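UDP-N-Acetylglucosamine 2-Epimerase (PDB 1V4V) probably catalyses the interconversion of UDP-N-acetylglucosamine and UDP-N-acetylmannosamine by inverting C2 of the sugar. Local coordinates at residues 32-37 / 360-365; 180-185 / 267-272; 284-289 / 346-351. All coordinates share one frame; numbering follows the deposited sequence.

Overall arrangement
All three contacts are buried, but they belong to different parts of a two-domain GT-B molecule. The centre of interaction 1 lies about 23 Å from the centre of the chain, where the last helix, 353-364, returns to the sheet that holds strand 34-40. Interactions 2 and 3 are more central and adjoin, their centres about 11 Å apart; Val182 of one touches Glu288 of the other. Chemistry follows place: leucines and an alanine pack a strand against the end of a helix in interaction 1, alanine methyls let helices come close in interaction 2, and interaction 3 sets a carboxylate over a tyrosine ring, with a bridging water. Loop 346-351 leads into the helix of interaction 1.

Interaction 1. Residues 32-37 / 360-365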
# COMPACT_ATOMS: atom_id res chain seq x y z
N PRO A 32 21.47 14.56 17.47
CA PRO A 32 21.91 15.82 16.88
C PRO A 32 21.59 15.91 15.39
O PRO A 32 21.86 14.98 14.63
CB PRO A 32 23.41 15.82 17.15
CG PRO A 32 23.51 15.07 18.44
CD PRO A 32 22.58 13.91 18.19
N GLY A 33 21.03 17.04 14.98
CA GLY A 33 20.69 17.23 13.58
C GLY A 33 19.25 16.88 13.27
O GLY A 33 18.79 17.08 12.15
N LEU A 34 18.54 16.34 14.26
CA LEU A 34 17.14 15.96 14.08
C LEU A 34 16.23 16.65 15.08
O LEU A 34 16.62 16.91 16.22
CB LEU A 34 16.97 14.44 14.24
CG LEU A 34 17.58 13.52 13.18
CD1 LEU A 34 17.32 12.07 13.55
CD2 LEU A 34 16.98 13.85 11.83
N LYS A 35 15.02 16.94 14.64
CA LYS A 35 14.02 17.55 15.50
C LYS A 35 12.70 16.83 15.25
O LYS A 35 12.18 16.84 14.13
CB LYS A 35 13.86 19.04 15.20
CG LYS A 35 12.75 19.69 16.01
CD LYS A 35 12.87 21.20 16.02
CE LYS A 35 12.73 21.78 14.63
NZ LYS A 35 12.96 23.26 14.61
N PRO A 36 12.16 16.18 16.28
CA PRO A 36 10.89 15.46 16.12
C PRO A 36 9.71 16.41 16.28
O PRO A 36 9.77 17.37 17.04
CB PRO A 36 10.95 14.42 17.22
CG PRO A 36 11.62 15.19 18.34
CD PRO A 36 12.73 15.94 17.62
N LEU A 37 8.64 16.13 15.54
CA LEU A 37 7.43 16.94 15.61
C LEU A 37 6.24 15.99 15.64
O LEU A 37 6.33 14.87 15.12
CB LEU A 37 7.31 17.86 14.39
CG LEU A 37 8.38 18.92 14.18
CD1 LEU A 37 8.13 19.60 12.85
CD2 LEU A 37 8.36 19.94 15.32
N GLY A 360 17.45 4.46 13.08
CA GLY A 360 17.16 4.00 11.74
C GLY A 360 16.84 5.20 10.85
O GLY A 360 17.27 5.26 9.70
N VAL A 361 16.08 6.14 11.40
CA VAL A 361 15.69 7.35 10.68
C VAL A 361 16.92 8.23 10.43
O VAL A 361 17.13 8.72 9.32
CB VAL A 361 14.64 8.15 11.49
CG1 VAL A 361 14.37 9.49 10.82
CG2 VAL A 361 13.34 7.35 11.59
N ALA A 362 17.74 8.41 11.46
CA ALA A 362 18.95 9.21 11.35
C ALA A 362 19.83 8.66 10.23
O ALA A 362 20.42 9.42 9.46
CB ALA A 362 19.71 9.19 12.68
N TRP A 363 19.90 7.34 10.15
CA TRP A 363 20.68 6.66 9.12
C TRP A 363 20.15 6.98 7.73
O TRP A 363 20.92 7.25 6.81
CB TRP A 363 20.66 5.15 9.37
CG TRP A 363 21.18 4.34 8.22
CD1 TRP A 363 22.41 4.42 7.65
CD2 TRP A 363 20.47 3.31 7.52
NE1 TRP A 363 22.52 3.51 6.63
CE2 TRP A 363 21.34 2.81 6.53
CE3 TRP A 363 19.18 2.76 7.64
CZ2 TRP A 363 20.97 1.78 5.66
CZ3 TRP A 363 18.81 1.74 6.77
CH2 TRP A 363 19.71 1.26 5.79
N ARG A 364 18.83 6.94 7.57
CA ARG A 364 18.21 7.24 6.29
C ARG A 364 18.46 8.69 5.89
O ARG A 364 18.57 9.00 4.71
CB ARG A 364 16.70 6.99 6.34
CG ARG A 364 16.30 5.53 6.25
CD ARG A 364 16.94 4.88 5.04
NE ARG A 364 16.11 3.83 4.46
CZ ARG A 364 16.54 2.96 3.56
NH1 ARG A 364 17.79 3.01 3.13
NH2 ARG A 364 15.71 2.04 3.08
N LEU A 365 18.54 9.56 6.89
CA LEU A 365 18.77 10.98 6.66
C LEU A 365 20.26 11.31 6.61
O LEU A 365 20.65 12.48 6.56
CB LEU A 365 18.09 11.81 7.75
CG LEU A 365 16.56 11.75 7.78
CD1 LEU A 365 16.04 12.48 9.00
CD2 LEU A 365 15.98 12.36 6.51
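Leu34 and Leu365 share the same side-chain shape: in each, CG lies anti to the carbonyl carbon (chi1 -68° and -65°) and CD1 continues the chain outward, which sends the forked ends of the two leucines toward each other. The fork of Leu34 does the touching with both branches. Its CD1 rests on the methyl of Ala362, 3.8 Å from CB, while CD2 meets Leu365 CD1 at 3.3 Å, tighter than carbon pairs usually come. The two leucine chains run obliquely to one another and touch through one methyl of each. The nearest CA atoms across the contact, those of Leu34 and Ala362, are 7.5 Å apart. Leu365 is the first residue to leave the helix, yet its N still bonds to Val361 O at 2.9 Å, so its backbone stays tied to the last turn. Val8 and Leu28 also touch Leu34, and Arg364 leaves the same helix end to form salt bridges with Glu169 and Asp148. A last helix of the chain packed back on the N-terminal Rossmann-like domain, here on strand 34-40 of its parallel sheet, is typical of the GT-B fold.

Interaction 2. Residues 180-185 / 267-272; sequences DAVLLA and SMAALM
The flat groups that Val182, Ala185 and Ala269 bring to this contact are backbone carbonyls; no flat side-chain group takes part. Ala269 CB stands over one face of the Ala185 carbonyl, 3.9 Å from its C atom, and lies 4.0 Å from Val182 O, a van der Waals approach of methyl to oxygen. The rest is apolar. Ala185 CB meets Ala269 CB at 4.0 Å, and Val182 CG1 makes a looser touch with the same methyl at 4.4 Å. Ala269 thus sets a single carbon against two residues spaced three apart, one turn along the facing helix, and its CB points toward them. In Val182 the CG1 branch is anti to the backbone N (chi1 -178°), and this is the branch that reaches Ala269.

Because the side chains in the middle are so short, the backbones come close: the CA atoms of Ala185 and Ala269 are 6.1 Å apart. Both helices keep their own bonding, as in Ala185 N to Ala181 O at 2.8 Å, and what joins them is van der Waals contact. All three touching residues are buried; a glycerol, probably from the crystallisation liquor, lies near the side chain of Val182.

Tyr265, at the start of helix 265-273, touches Ala181, Val182 and Ala185, while Ser267 OG bonds to Arg190 O and ties that helix to the chain beyond helix 177-188. Val182 also packs on Ala291 of helix 283-291. Helix 177-188, which follows the last strand of the first sheet, 171-173, and precedes strand 200-203 of the second, is thereby set against helix 265-273, the connection between strands 257-260 and 275-280.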
# COMPACT_ATOMS: atom_id res chain seq x y z
N ASP A 180 9.57 -0.10 25.70
CA ASP A 180 10.16 1.19 26.07
C ASP A 180 9.11 2.05 26.78
O ASP A 180 9.40 2.72 27.77
CB ASP A 180 10.61 1.97 24.83
CG ASP A 180 11.59 1.21 23.97
OD1 ASP A 180 11.36 0.01 23.69
OD2 ASP A 180 12.59 1.82 23.54
N ALA A 181 7.89 2.03 26.24
CA ALA A 181 6.79 2.83 26.78
C ALA A 181 6.45 2.53 28.23
O ALA A 181 6.22 3.45 29.02
CB ALA A 181 5.55 2.65 25.91
N VAL A 182 6.41 1.25 28.59
CA VAL A 182 6.11 0.88 29.97
C VAL A 182 7.21 1.39 30.89
O VAL A 182 6.92 1.97 31.93
CB VAL A 182 5.98 -0.65 30.12
CG1 VAL A 182 5.60 -1.00 31.56
CG2 VAL A 182 4.92 -1.19 29.17
N LEU A 183 8.46 1.16 30.51
CA LEU A 183 9.60 1.60 31.30
C LEU A 183 9.56 3.11 31.51
O LEU A 183 9.84 3.61 32.60
CB LEU A 183 10.91 1.22 30.60
CG LEU A 183 11.24 -0.27 30.53
CD1 LEU A 183 12.45 -0.49 29.62
CD2 LEU A 183 11.52 -0.79 31.93
N LEU A 184 9.19 3.84 30.46
CA LEU A 184 9.10 5.30 30.53
C LEU A 184 7.94 5.71 31.44
O LEU A 184 8.09 6.60 32.28
CB LEU A 184 8.89 5.87 29.12
CG LEU A 184 8.70 7.38 28.98
CD1 LEU A 184 9.87 8.12 29.62
CD2 LEU A 184 8.59 7.74 27.50
N ALA A 185 6.79 5.07 31.26
CA ALA A 185 5.62 5.38 32.06
C ALA A 185 5.90 5.12 33.54
O ALA A 185 5.46 5.89 34.40
CB ALA A 185 4.43 4.54 31.61
N SER A 267 0.67 5.52 36.75
CA SER A 267 0.61 5.15 38.15
C SER A 267 0.67 3.63 38.31
O SER A 267 1.27 3.12 39.27
CB SER A 267 -0.66 5.70 38.79
OG SER A 267 -0.66 5.45 40.19
N MSE A 268 0.04 2.91 37.39
CA MSE A 268 0.05 1.45 37.45
C MSE A 268 1.45 0.92 37.13
O MSE A 268 1.92 -0.01 37.78
CB MSE A 268 -0.96 0.86 36.46
CG MSE A 268 -0.91 -0.67 36.35
SE MSE A 268 -1.25 -1.59 38.02
CE MSE A 268 -3.05 -2.19 37.68
N ALA A 269 2.11 1.51 36.14
CA ALA A 269 3.45 1.08 35.77
C ALA A 269 4.41 1.29 36.94
O ALA A 269 5.28 0.45 37.21
CB ALA A 269 3.95 1.85 34.55
N ALA A 270 4.25 2.41 37.64
CA ALA A 270 5.10 2.73 38.78
C ALA A 270 4.86 1.71 39.90
O ALA A 270 5.81 1.23 40.52
CB ALA A 270 4.80 4.14 39.28
N LEU A 271 3.60 1.38 40.15
CA LEU A 271 3.26 0.41 41.19
C LEU A 271 3.89 -0.94 40.88
O LEU A 271 4.51 -1.56 41.74
CB LEU A 271 1.74 0.25 41.28
CG LEU A 271 1.21 -0.81 42.24
CD1 LEU A 271 1.67 -0.50 43.67
CD2 LEU A 271 -0.30 -0.84 42.16
N MSE A 272 3.74 -1.40 39.64
CA MSE A 272 4.32 -2.68 39.26
C MSE A 272 5.83 -2.68 39.42
O MSE A 272 6.40 -3.63 39.96
CB MSE A 272 3.96 -3.02 37.80
CG MSE A 272 2.50 -3.35 37.57
SE MSE A 272 2.24 -4.04 35.76
CE MSE A 272 2.32 -2.37 34.81

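Interaction 3. Residues 284-289 / 346-351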
# COMPACT_ATOMS: atom_id res chain seq x y z
N GLY A 284 -2.35 -8.52 28.75
CA GLY A 284 -1.74 -7.21 28.60
C GLY A 284 -0.89 -6.82 29.79
O GLY A 284 0.24 -6.34 29.64
N LEU A 285 -1.41 -7.03 30.99
CA LEU A 285 -0.67 -6.70 32.20
C LEU A 285 0.53 -7.62 32.38
O LEU A 285 1.57 -7.21 32.90
CB LEU A 285 -1.59 -6.74 33.41
CG LEU A 285 -2.51 -5.52 33.48
CD1 LEU A 285 -3.44 -5.64 34.66
CD2 LEU A 285 -1.67 -4.26 33.60
N GLN A 286 0.39 -8.87 31.96
CA GLN A 286 1.50 -9.81 32.08
C GLN A 286 2.66 -9.29 31.25
O GLN A 286 3.81 -9.33 31.67
CB GLN A 286 1.05 -11.20 31.61
CG GLN A 286 2.18 -12.21 31.48
CD GLN A 286 2.74 -12.27 30.07
OE1 GLN A 286 2.00 -12.50 29.11
NE2 GLN A 286 4.05 -12.08 29.94
N GLU A 287 2.35 -8.78 30.06
CA GLU A 287 3.40 -8.26 29.20
C GLU A 287 4.00 -6.99 29.77
O GLU A 287 5.19 -6.73 29.60
CB GLU A 287 2.85 -8.00 27.79
CG GLU A 287 2.56 -9.29 27.04
CD GLU A 287 2.25 -9.06 25.58
OE1 GLU A 287 3.03 -8.34 24.91
OE2 GLU A 287 1.24 -9.61 25.09
N GLU A 288 3.19 -6.20 30.46
CA GLU A 288 3.71 -4.98 31.07
C GLU A 288 4.68 -5.35 32.19
O GLU A 288 5.72 -4.72 32.35
CB GLU A 288 2.57 -4.13 31.64
CG GLU A 288 1.82 -3.33 30.59
CD GLU A 288 0.92 -2.29 31.22
OE1 GLU A 288 1.42 -1.52 32.06
OE2 GLU A 288 -0.28 -2.25 30.88
N GLY A 289 4.33 -6.36 32.97
CA GLY A 289 5.21 -6.77 34.05
C GLY A 289 6.55 -7.17 33.48
O GLY A 289 7.60 -6.79 33.99
N ASN A 346 13.54 -10.57 27.84
CA ASN A 346 12.19 -10.22 27.41
C ASN A 346 12.06 -10.62 25.94
O ASN A 346 12.78 -10.11 25.09
CB ASN A 346 11.97 -8.71 27.55
CG ASN A 346 10.55 -8.30 27.20
OD1 ASN A 346 10.01 -8.70 26.18
ND2 ASN A 346 9.95 -7.49 28.06
N PRO A 347 11.12 -11.53 25.63
CA PRO A 347 10.92 -12.00 24.25
C PRO A 347 10.22 -11.00 23.34
O PRO A 347 10.02 -11.27 22.15
CB PRO A 347 10.09 -13.26 24.45
CG PRO A 347 9.18 -12.84 25.57
CD PRO A 347 10.15 -12.16 26.54
N TYR A 348 9.85 -9.84 23.88
CA TYR A 348 9.16 -8.81 23.09
C TYR A 348 10.05 -7.66 22.66
O TYR A 348 9.80 -7.01 21.65
CB TYR A 348 7.98 -8.25 23.88
CG TYR A 348 7.10 -9.32 24.50
CD1 TYR A 348 6.32 -10.16 23.71
CD2 TYR A 348 7.07 -9.50 25.89
CE1 TYR A 348 5.52 -11.15 24.29
CE2 TYR A 348 6.28 -10.48 26.47
CZ TYR A 348 5.51 -11.31 25.67
OH TYR A 348 4.74 -12.29 26.25
N GLY A 349 11.09 -7.38 23.44
CA GLY A 349 11.99 -6.29 23.12
C GLY A 349 12.89 -5.98 24.30
O GLY A 349 12.57 -6.36 25.42
N ASP A 350 14.00 -5.29 24.05
CA ASP A 350 14.95 -4.95 25.11
C ASP A 350 14.74 -3.58 25.75
O ASP A 350 15.60 -3.09 26.48
CB ASP A 350 16.39 -5.07 24.58
CG ASP A 350 16.69 -4.10 23.45
OD1 ASP A 350 17.76 -4.24 22.81
OD2 ASP A 350 15.88 -3.18 23.20
N GLY A 351 13.59 -2.96 25.48
CA GLY A 351 13.30 -1.66 26.05
C GLY A 351 13.93 -0.48 25.34
O GLY A 351 13.76 0.68 25.76
O HOH W 1 6.99 -6.77 27.68
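Glu287, on a regular helix, faces Tyr348, in a loop without regular structure, their CA atoms 8.4 Å apart, so long side chains and a water have to span the gap. Glu287 OE1 sits 3.8 Å above the plane of the Tyr348 ring, over its centre, with the carboxylate turned 18° from the ring; Pro347 CG is centred over the opposite face. Glu287 gets there with CG anti to its carbonyl carbon (chi1 -71°) and an extended chain, and its CG also touches Tyr348 OH. Its OE1 also hydrogen-bonds a glycerol, probably from the crystallisation liquor. Gln286 comes in at the ring edge, but its NE2 stays 3.8 Å from Tyr348 OH, too far for a hydrogen bond. Cutting Tyr348 back to an alanine is likely to open a gap between Glu287 and Pro347 and leave the glutamate chain with less to rest on.

Asn346 shapes the loop: its OD1 accepts Tyr348 N at 2.6 Å, in the carbonyl plane, an Asx turn, and Gly349 N at 3.2 Å, from well above that plane, which extends it to an Asx motif. A water links the two segments, giving a hydrogen bond to Glu287 O at 2.6 Å and accepting one from Asn346 ND2. Tyr348 also touches Val179 of helix 177-188 and Glu307 of helix 306-311, so the loop before helix 353-364 runs where these helices and helix 283-291 come together.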